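Local coordinates for putative dihydrodipicolinate synthase family protein (Coccidioides immitis, PDB 3QFE) that is of undetermined function but belongs to the dihydrodipicolinate synthase family, whose members fold as an eight-stranded alpha/beta barrel, at residues W15-T20 against F221-P226; V50-N55 against Q68-A73; F130-S135 against A165-N170. All blocks are in the same frame, centred on the assembly; numbering follows the deposited sequence.

Contact 1 of 3, residues W15-T20 against F221-P226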
loop_
_atom_site.group_PDB
_atom_site.type_symbol
_atom_site.label_atom_id
_atom_site.label_comp_id
_atom_site.label_asym_id
_atom_site.label_seq_id
_atom_site.Cartn_x
_atom_site.Cartn_y
_atom_site.Cartn_z
ATOM N N TRP A 15 4.671 3.518 3.770
ATOM C CA TRP A 15 3.877 3.736 2.580
ATOM C C TRP A 15 2.418 3.450 2.884
ATOM O O TRP A 15 2.118 2.548 3.661
ATOM C CB TRP A 15 4.337 2.798 1.465
ATOM C CG TRP A 15 5.723 3.091 0.984
ATOM C CD1 TRP A 15 6.896 2.962 1.692
ATOM C CD2 TRP A 15 6.092 3.556 -0.322
ATOM N NE1 TRP A 15 7.958 3.333 0.907
ATOM C CE2 TRP A 15 7.498 3.689 -0.334
ATOM C CE3 TRP A 15 5.370 3.843 -1.489
ATOM C CZ2 TRP A 15 8.192 4.127 -1.455
ATOM C CZ3 TRP A 15 6.059 4.278 -2.601
ATOM C CH2 TRP A 15 7.461 4.413 -2.574
ATOM N N CYS A 16 1.514 4.214 2.271
ATOM C CA CYS A 16 0.083 3.976 2.441
ATOM C C CYS A 16 -0.601 3.499 1.149
ATOM O O CYS A 16 -0.491 4.170 0.114
ATOM C CB CYS A 16 -0.648 5.214 2.963
ATOM S SG CYS A 16 -2.457 4.949 3.018
ATOM N N PRO A 17 -1.322 2.356 1.220
ATOM C CA PRO A 17 -2.142 1.908 0.100
ATOM C C PRO A 17 -3.537 2.560 0.199
ATOM O O PRO A 17 -4.418 2.078 0.949
ATOM C CB PRO A 17 -2.194 0.389 0.292
ATOM C CG PRO A 17 -2.129 0.214 1.799
ATOM C CD PRO A 17 -1.363 1.405 2.346
ATOM N N ALA A 18 -3.710 3.647 -0.559
ATOM C CA ALA A 18 -4.845 4.552 -0.410
ATOM C C ALA A 18 -6.178 3.910 -0.796
ATOM O O ALA A 18 -6.252 3.143 -1.755
ATOM C CB ALA A 18 -4.613 5.811 -1.227
ATOM N N VAL A 19 -7.226 4.221 -0.039
ATOM C CA VAL A 19 -8.576 3.766 -0.380
ATOM C C VAL A 19 -9.122 4.582 -1.562
ATOM O O VAL A 19 -8.535 5.604 -1.925
ATOM C CB VAL A 19 -9.538 3.827 0.837
ATOM C CG1 VAL A 19 -9.137 2.775 1.870
ATOM C CG2 VAL A 19 -9.574 5.208 1.463
ATOM N N THR A 20 -10.254 4.145 -2.133
ATOM C CA THR A 20 -10.870 4.804 -3.284
ATOM C C THR A 20 -12.263 5.354 -2.993
ATOM O O THR A 20 -13.115 4.660 -2.423
ATOM C CB THR A 20 -10.940 3.824 -4.463
ATOM O OG1 THR A 20 -9.615 3.421 -4.793
ATOM C CG2 THR A 20 -11.613 4.458 -5.713
ATOM N N PHE A 221 -3.413 0.762 7.621
ATOM C CA PHE A 221 -3.864 1.581 8.739
ATOM C C PHE A 221 -3.326 3.014 8.673
ATOM O O PHE A 221 -3.788 3.896 9.406
ATOM C CB PHE A 221 -3.428 0.923 10.047
ATOM C CG PHE A 221 -4.166 1.419 11.259
ATOM C CD1 PHE A 221 -5.559 1.448 11.280
ATOM C CD2 PHE A 221 -3.469 1.842 12.378
ATOM C CE1 PHE A 221 -6.242 1.884 12.387
ATOM C CE2 PHE A 221 -4.143 2.278 13.501
ATOM C CZ PHE A 221 -5.532 2.299 13.511
ATOM N N ALA A 222 -2.343 3.240 7.805
ATOM C CA ALA A 222 -1.829 4.583 7.561
ATOM C C ALA A 222 -2.859 5.387 6.782
ATOM O O ALA A 222 -2.747 6.592 6.711
ATOM C CB ALA A 222 -0.511 4.525 6.795
ATOM N N ASN A 223 -3.855 4.716 6.199
ATOM C CA ASN A 223 -5.041 5.401 5.652
ATOM C C ASN A 223 -5.777 6.153 6.745
ATOM O O ASN A 223 -6.337 7.228 6.503
ATOM C CB ASN A 223 -6.048 4.415 5.060
ATOM C CG ASN A 223 -5.765 4.078 3.614
ATOM O OD1 ASN A 223 -5.946 4.910 2.721
ATOM N ND2 ASN A 223 -5.373 2.830 3.362
ATOM N N VAL A 224 -5.799 5.567 7.937
ATOM C CA VAL A 224 -6.642 6.070 9.008
ATOM C C VAL A 224 -5.936 7.120 9.865
ATOM O O VAL A 224 -6.467 8.208 10.079
ATOM C CB VAL A 224 -7.150 4.924 9.879
ATOM C CG1 VAL A 224 -8.239 5.436 10.816
ATOM C CG2 VAL A 224 -7.689 3.814 8.984
ATOM N N PHE A 225 -4.728 6.789 10.324
ATOM C CA PHE A 225 -3.927 7.677 11.162
ATOM C C PHE A 225 -2.505 7.800 10.617
ATOM O O PHE A 225 -1.566 7.259 11.180
ATOM C CB PHE A 225 -3.953 7.165 12.600
ATOM C CG PHE A 225 -5.344 7.059 13.176
ATOM C CD1 PHE A 225 -6.133 8.174 13.317
ATOM C CD2 PHE A 225 -5.854 5.840 13.568
ATOM C CE1 PHE A 225 -7.421 8.068 13.833
ATOM C CE2 PHE A 225 -7.120 5.732 14.110
ATOM C CZ PHE A 225 -7.909 6.839 14.235
ATOM N N PRO A 226 -2.333 8.518 9.504
ATOM C CA PRO A 226 -1.022 8.494 8.878
ATOM C C PRO A 226 0.098 9.131 9.706
ATOM O O PRO A 226 1.238 8.648 9.657
ATOM C CB PRO A 226 -1.250 9.248 7.555
ATOM C CG PRO A 226 -2.470 10.092 7.785
ATOM C CD PRO A 226 -3.329 9.260 8.696
#
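Backbone 15-18 runs past the 3-10 turn of F221 and A222, with C16 CA 5.5 Å from A222 CA. From there the loop carries N223 against the backbone of P17 to V19. The amide of N223 reads two backbone positions at once. Its ND2 gives a short bond to P17 O, 2.7 Å long and fairly straight at 162°. The donor sits well above the carbonyl plane of P17, while P17 O lies close to the amide plane of N223. On the other arm, V19 N donates to N223 OD1 at 3.1 Å. Both ends of the amide are thus used, which fixes its flip. N223 ND2 also bonds A220 O, and OD1 accepts from Y37 OH. C16 SG, anti to the backbone N (chi1 175°), lies over a face of the amide, 3.5 Å from N223 CG. C16 CB meets A222 CB at 3.9 Å. Both methyls of V19 lie 3.9 Å from N223 OD1. The contact joins the first strand of the barrel, 13-17, to the loop between the last strand, 216-218, and helix 226-237. Helix 31-42 packs on C16, A18 and V19, and S273 OG bonds N223 O.

Contact 2 of 3, residues V50-N55 against Q68-A73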
loop_
_atom_site.group_PDB
_atom_site.type_symbol
_atom_site.label_atom_id
_atom_site.label_comp_id
_atom_site.label_asym_id
_atom_site.label_seq_id
_atom_site.Cartn_x
_atom_site.Cartn_y
_atom_site.Cartn_z
ATOM N N VAL A 50 1.022 3.919 -2.247
ATOM C CA VAL A 50 0.692 2.813 -3.104
ATOM C C VAL A 50 -0.708 3.048 -3.640
ATOM O O VAL A 50 -1.661 3.088 -2.872
ATOM C CB VAL A 50 0.818 1.460 -2.365
ATOM C CG1 VAL A 50 0.241 0.328 -3.213
ATOM C CG2 VAL A 50 2.287 1.206 -1.995
ATOM N N ILE A 51 -0.807 3.259 -4.950
ATOM C CA ILE A 51 -2.078 3.481 -5.609
ATOM C C ILE A 51 -2.483 2.198 -6.323
ATOM O O ILE A 51 -1.687 1.597 -7.037
ATOM C CB ILE A 51 -1.989 4.663 -6.629
ATOM C CG1 ILE A 51 -1.347 5.891 -5.973
ATOM C CG2 ILE A 51 -3.360 5.023 -7.189
ATOM C CD1 ILE A 51 -2.067 6.385 -4.703
ATOM N N LEU A 52 -3.723 1.790 -6.130
ATOM C CA LEU A 52 -4.271 0.593 -6.742
ATOM C C LEU A 52 -3.762 -0.654 -6.068
ATOM O O LEU A 52 -3.681 -1.705 -6.685
ATOM C CB LEU A 52 -4.034 0.521 -8.260
ATOM C CG LEU A 52 -4.343 1.736 -9.136
ATOM C CD1 LEU A 52 -3.947 1.430 -10.588
ATOM C CD2 LEU A 52 -5.807 2.143 -9.022
ATOM N N GLY A 53 -3.435 -0.547 -4.791
ATOM C CA GLY A 53 -3.236 -1.739 -3.962
ATOM C C GLY A 53 -4.571 -2.435 -3.797
ATOM O O GLY A 53 -5.572 -2.029 -4.395
ATOM N N THR A 54 -4.602 -3.478 -2.983
ATOM C CA THR A 54 -5.833 -4.256 -2.761
ATOM C C THR A 54 -6.889 -3.435 -1.993
ATOM O O THR A 54 -8.103 -3.588 -2.237
ATOM C CB THR A 54 -5.486 -5.598 -2.054
ATOM O OG1 THR A 54 -4.770 -6.438 -2.983
ATOM C CG2 THR A 54 -6.742 -6.336 -1.522
ATOM N N ASN A 55 -6.410 -2.568 -1.085
ATOM C CA ASN A 55 -7.249 -1.634 -0.334
ATOM C C ASN A 55 -8.009 -0.609 -1.199
ATOM O O ASN A 55 -9.001 -0.042 -0.763
ATOM C CB ASN A 55 -6.414 -0.908 0.733
ATOM C CG ASN A 55 -6.010 -1.828 1.868
ATOM O OD1 ASN A 55 -6.809 -2.118 2.763
ATOM N ND2 ASN A 55 -4.773 -2.325 1.823
ATOM N N GLN A 68 -6.797 7.013 -14.321
ATOM C CA GLN A 68 -7.223 8.301 -13.769
ATOM C C GLN A 68 -6.767 8.415 -12.321
ATOM O O GLN A 68 -6.369 9.486 -11.878
ATOM C CB GLN A 68 -8.744 8.496 -13.868
ATOM C CG GLN A 68 -9.152 8.766 -15.278
ATOM C CD GLN A 68 -10.648 8.612 -15.537
ATOM O OE1 GLN A 68 -11.396 8.033 -14.731
ATOM N NE2 GLN A 68 -11.091 9.140 -16.679
ATOM N N LEU A 69 -6.807 7.315 -11.588
ATOM C CA LEU A 69 -6.418 7.386 -10.192
ATOM C C LEU A 69 -4.935 7.642 -10.075
ATOM O O LEU A 69 -4.527 8.460 -9.262
ATOM C CB LEU A 69 -6.822 6.141 -9.442
ATOM C CG LEU A 69 -8.311 6.001 -9.148
ATOM C CD1 LEU A 69 -8.495 4.642 -8.487
ATOM C CD2 LEU A 69 -8.778 7.129 -8.201
ATOM N N ILE A 70 -4.131 6.989 -10.922
ATOM C CA ILE A 70 -2.699 7.206 -10.877
ATOM C C ILE A 70 -2.404 8.659 -11.194
ATOM O O ILE A 70 -1.672 9.310 -10.447
ATOM C CB ILE A 70 -1.907 6.263 -11.810
ATOM C CG1 ILE A 70 -2.148 4.801 -11.382
ATOM C CG2 ILE A 70 -0.401 6.552 -11.697
ATOM C CD1 ILE A 70 -1.659 3.740 -12.415
ATOM N N ALA A 71 -3.003 9.176 -12.269
ATOM C CA ALA A 71 -2.806 10.568 -12.689
ATOM C C ALA A 71 -3.260 11.550 -11.593
ATOM O O ALA A 71 -2.627 12.579 -11.340
ATOM C CB ALA A 71 -3.581 10.841 -14.015
ATOM N N THR A 72 -4.358 11.210 -10.933
ATOM C CA THR A 72 -4.882 12.024 -9.846
ATOM C C THR A 72 -3.900 11.979 -8.656
ATOM O O THR A 72 -3.594 13.031 -8.071
ATOM C CB THR A 72 -6.328 11.588 -9.475
ATOM O OG1 THR A 72 -7.186 11.848 -10.592
ATOM C CG2 THR A 72 -6.858 12.331 -8.245
ATOM N N ALA A 73 -3.373 10.789 -8.339
ATOM C CA ALA A 73 -2.343 10.675 -7.325
ATOM C C ALA A 73 -1.172 11.592 -7.645
ATOM O O ALA A 73 -0.817 12.441 -6.810
ATOM C CB ALA A 73 -1.882 9.223 -7.129
#
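I51, the last residue of strand 48-51, and L52 just after it pack against the inner face of helix 63-77 in a beta-alpha-beta unit of the TIM barrel. The unit is completed by strand 83-86. The packing between the two segments is apolar: branched side chains meet each other and the small A73. I51 points at the helix and splits into two branches. Its CG1 arm lies over A73 CB, where the helix surface is low: CG1 is 3.6 Å from A73 CB, and CD1 is nearly as close. With chi1 at -50°, CG1 lies beside the backbone N and CG2 is anti to it. The CG2 branch rests more loosely by the backbone of L69 and I70, 4.2 Å from L69 O.

The side chain of L52 also points to the helix. Its forked end straddles two neighbouring residues of the helix. CD2 goes to L69 and CD1 goes to I70. The L52 and I70 side chains cross at about a right angle. CD1 of L52 lies against both CD1 and CG1 of I70, with L52 CD1 3.9 Å from I70 CG1. Further apolar groups surround the contact. Y38 of helix 31-42 touches I51, L69 and A73. L61 touches L52 and L69, and A102 and A105 of helix 92-105 touch I70. The two methyl contacts of the fork are equally close: L52 CD2 is 3.7 Å from L69 CD1, and L52 CD1 is 3.7 Å from I70 CD1.

Contact 3 of 3, residues F130-S135 against A165-N170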
loop_
_atom_site.group_PDB
_atom_site.type_symbol
_atom_site.label_atom_id
_atom_site.label_comp_id
_atom_site.label_asym_id
_atom_site.label_seq_id
_atom_site.Cartn_x
_atom_site.Cartn_y
_atom_site.Cartn_z
ATOM N N PHE A 130 6.885 -15.489 -16.107
ATOM C CA PHE A 130 6.046 -14.298 -16.025
ATOM C C PHE A 130 6.831 -13.084 -15.517
ATOM O O PHE A 130 6.894 -12.048 -16.184
ATOM C CB PHE A 130 4.871 -14.570 -15.100
ATOM C CG PHE A 130 4.050 -13.353 -14.777
ATOM C CD1 PHE A 130 3.104 -12.883 -15.669
ATOM C CD2 PHE A 130 4.201 -12.705 -13.563
ATOM C CE1 PHE A 130 2.317 -11.768 -15.364
ATOM C CE2 PHE A 130 3.436 -11.594 -13.246
ATOM C CZ PHE A 130 2.483 -11.120 -14.146
ATOM N N PHE A 131 7.432 -13.217 -14.341
ATOM C CA PHE A 131 8.226 -12.127 -13.791
ATOM C C PHE A 131 9.427 -11.749 -14.651
ATOM O O PHE A 131 9.713 -10.555 -14.803
ATOM C CB PHE A 131 8.635 -12.407 -12.358
ATOM C CG PHE A 131 7.541 -12.154 -11.381
ATOM C CD1 PHE A 131 7.130 -10.862 -11.108
ATOM C CD2 PHE A 131 6.913 -13.207 -10.727
ATOM C CE1 PHE A 131 6.114 -10.618 -10.203
ATOM C CE2 PHE A 131 5.888 -12.962 -9.807
ATOM C CZ PHE A 131 5.492 -11.664 -9.552
ATOM N N ASP A 132 10.111 -12.745 -15.213
ATOM C CA ASP A 132 11.158 -12.498 -16.222
ATOM C C ASP A 132 10.658 -11.635 -17.396
ATOM O O ASP A 132 11.275 -10.637 -17.763
ATOM C CB ASP A 132 11.705 -13.820 -16.777
ATOM C CG ASP A 132 12.659 -14.543 -15.805
ATOM O OD1 ASP A 132 12.941 -14.030 -14.683
ATOM O OD2 ASP A 132 13.134 -15.647 -16.179
ATOM N N ASP A 133 9.532 -12.032 -17.972
ATOM C CA ASP A 133 8.940 -11.332 -19.104
ATOM C C ASP A 133 8.467 -9.916 -18.729
ATOM O O ASP A 133 8.689 -8.941 -19.470
ATOM C CB ASP A 133 7.786 -12.165 -19.630
ATOM C CG ASP A 133 7.375 -11.776 -21.023
ATOM O OD1 ASP A 133 8.120 -11.023 -21.686
ATOM O OD2 ASP A 133 6.296 -12.228 -21.450
ATOM N N VAL A 134 7.854 -9.801 -17.556
ATOM C CA VAL A 134 7.355 -8.532 -17.109
ATOM C C VAL A 134 8.457 -7.514 -16.808
ATOM O O VAL A 134 8.362 -6.378 -17.283
ATOM C CB VAL A 134 6.328 -8.673 -15.953
ATOM C CG1 VAL A 134 6.128 -7.341 -15.254
ATOM C CG2 VAL A 134 4.998 -9.184 -16.491
ATOM N N SER A 135 9.494 -7.911 -16.050
ATOM C CA SER A 135 10.604 -6.990 -15.689
ATOM C C SER A 135 11.277 -6.466 -16.926
ATOM O O SER A 135 11.561 -5.288 -17.049
ATOM C CB SER A 135 11.699 -7.679 -14.882
ATOM O OG SER A 135 11.166 -8.460 -13.845
ATOM N N ALA A 165 14.860 -11.955 -8.607
ATOM C CA ALA A 165 15.583 -10.693 -8.442
ATOM C C ALA A 165 17.001 -10.706 -9.039
ATOM O O ALA A 165 17.450 -9.710 -9.601
ATOM C CB ALA A 165 15.622 -10.287 -6.958
ATOM N N ARG A 166 17.695 -11.834 -8.923
ATOM C CA ARG A 166 19.069 -11.938 -9.418
ATOM C C ARG A 166 19.117 -11.955 -10.947
ATOM O O ARG A 166 20.066 -11.453 -11.544
ATOM C CB ARG A 166 19.784 -13.167 -8.828
ATOM N N LYS A 167 18.083 -12.516 -11.567
ATOM C CA LYS A 167 17.975 -12.575 -13.030
ATOM C C LYS A 167 17.425 -11.272 -13.645
ATOM O O LYS A 167 17.478 -11.087 -14.861
ATOM C CB LYS A 167 17.093 -13.775 -13.434
ATOM C CG LYS A 167 16.705 -13.876 -14.928
ATOM C CD LYS A 167 17.869 -14.334 -15.821
ATOM C CE LYS A 167 17.448 -14.423 -17.289
ATOM N NZ LYS A 167 16.477 -15.537 -17.529
ATOM N N ASN A 168 16.905 -10.376 -12.805
ATOM C CA ASN A 168 16.149 -9.220 -13.282
ATOM C C ASN A 168 16.466 -7.920 -12.541
ATOM O O ASN A 168 15.772 -7.584 -11.589
ATOM C CB ASN A 168 14.649 -9.490 -13.149
ATOM C CG ASN A 168 14.188 -10.665 -13.961
ATOM O OD1 ASN A 168 14.372 -10.703 -15.178
ATOM N ND2 ASN A 168 13.551 -11.632 -13.297
ATOM N N PRO A 169 17.482 -7.163 -13.005
ATOM C CA PRO A 169 17.902 -5.926 -12.305
ATOM C C PRO A 169 16.819 -4.837 -12.286
ATOM O O PRO A 169 16.908 -3.889 -11.516
ATOM C CB PRO A 169 19.118 -5.451 -13.113
ATOM C CG PRO A 169 19.520 -6.624 -14.001
ATOM C CD PRO A 169 18.247 -7.390 -14.247
ATOM N N ASN A 170 15.799 -4.980 -13.129
ATOM C CA ASN A 170 14.656 -4.079 -13.085
ATOM C C ASN A 170 13.653 -4.453 -11.979
ATOM O O ASN A 170 12.652 -3.758 -11.771
ATOM C CB ASN A 170 13.991 -4.021 -14.466
ATOM C CG ASN A 170 13.001 -2.887 -14.598
ATOM O OD1 ASN A 170 13.235 -1.777 -14.111
ATOM N ND2 ASN A 170 11.887 -3.155 -15.269
#
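D132 and N168 make the central polar contact between helix 124-137 and the turn that follows helix 158-167. N168 ND2 donates to D132 OD1 at 2.8 Å, and the bond is nearly straight at 167°. It meets the oxygen on its anti side, 22° out of the carboxylate plane. The amide and carboxylate planes are turned 66° apart. The same ND2 also bonds I164 O, one helical turn back, so the amide ties the helix before it to helix 124-137. K167 adds a long salt bridge, with NZ 3.6 Å from D132 OD2. Its chain bends at chi2 and chi4 to bring the ammonium there. K167 is exposed to solvent.

Further along, N170 ND2 donates to S135 O at 2.8 Å, in the carbonyl plane and on a lone pair. N170 CG stands anti to the backbone N, which carries the amide to the helix. L140 O takes a second bond from ND2. Between the two asparagines, S135 packs on N168, with OG 3.7 Å from N168 CB. A bond from S135 OG to F131 O, 2.7 Å long, holds the hydroxyl against its own helix. The backbone of N170 pairs with V142 as strand 171-176 begins. The helix-to-strand turn of one beta-alpha unit is thus held to the preceding helix in the outer layer of the TIM barrel.

How the contacts relate
From the N terminus, strand 13-17 comes first and supplies one half of contact 1. That contact closes only at 221-226, after strand 216-218, and so spans nearly the whole barrel and joins the first strand to the loop after the last. Contacts 2 and 3 both fall within this long loop. Contact 2 closes a short one, from strand 48-51 to helix 63-77. Contact 3 follows in series, tying helix 124-137 to the turn after helix 158-167. None of the loops cross. Contacts 1 and 2 touch through neighbouring strands, with C16 O 2.8 Å from V50 N, a probable hydrogen bond. Contact 3 is remote, its centre about 29 Å from that of contact 1.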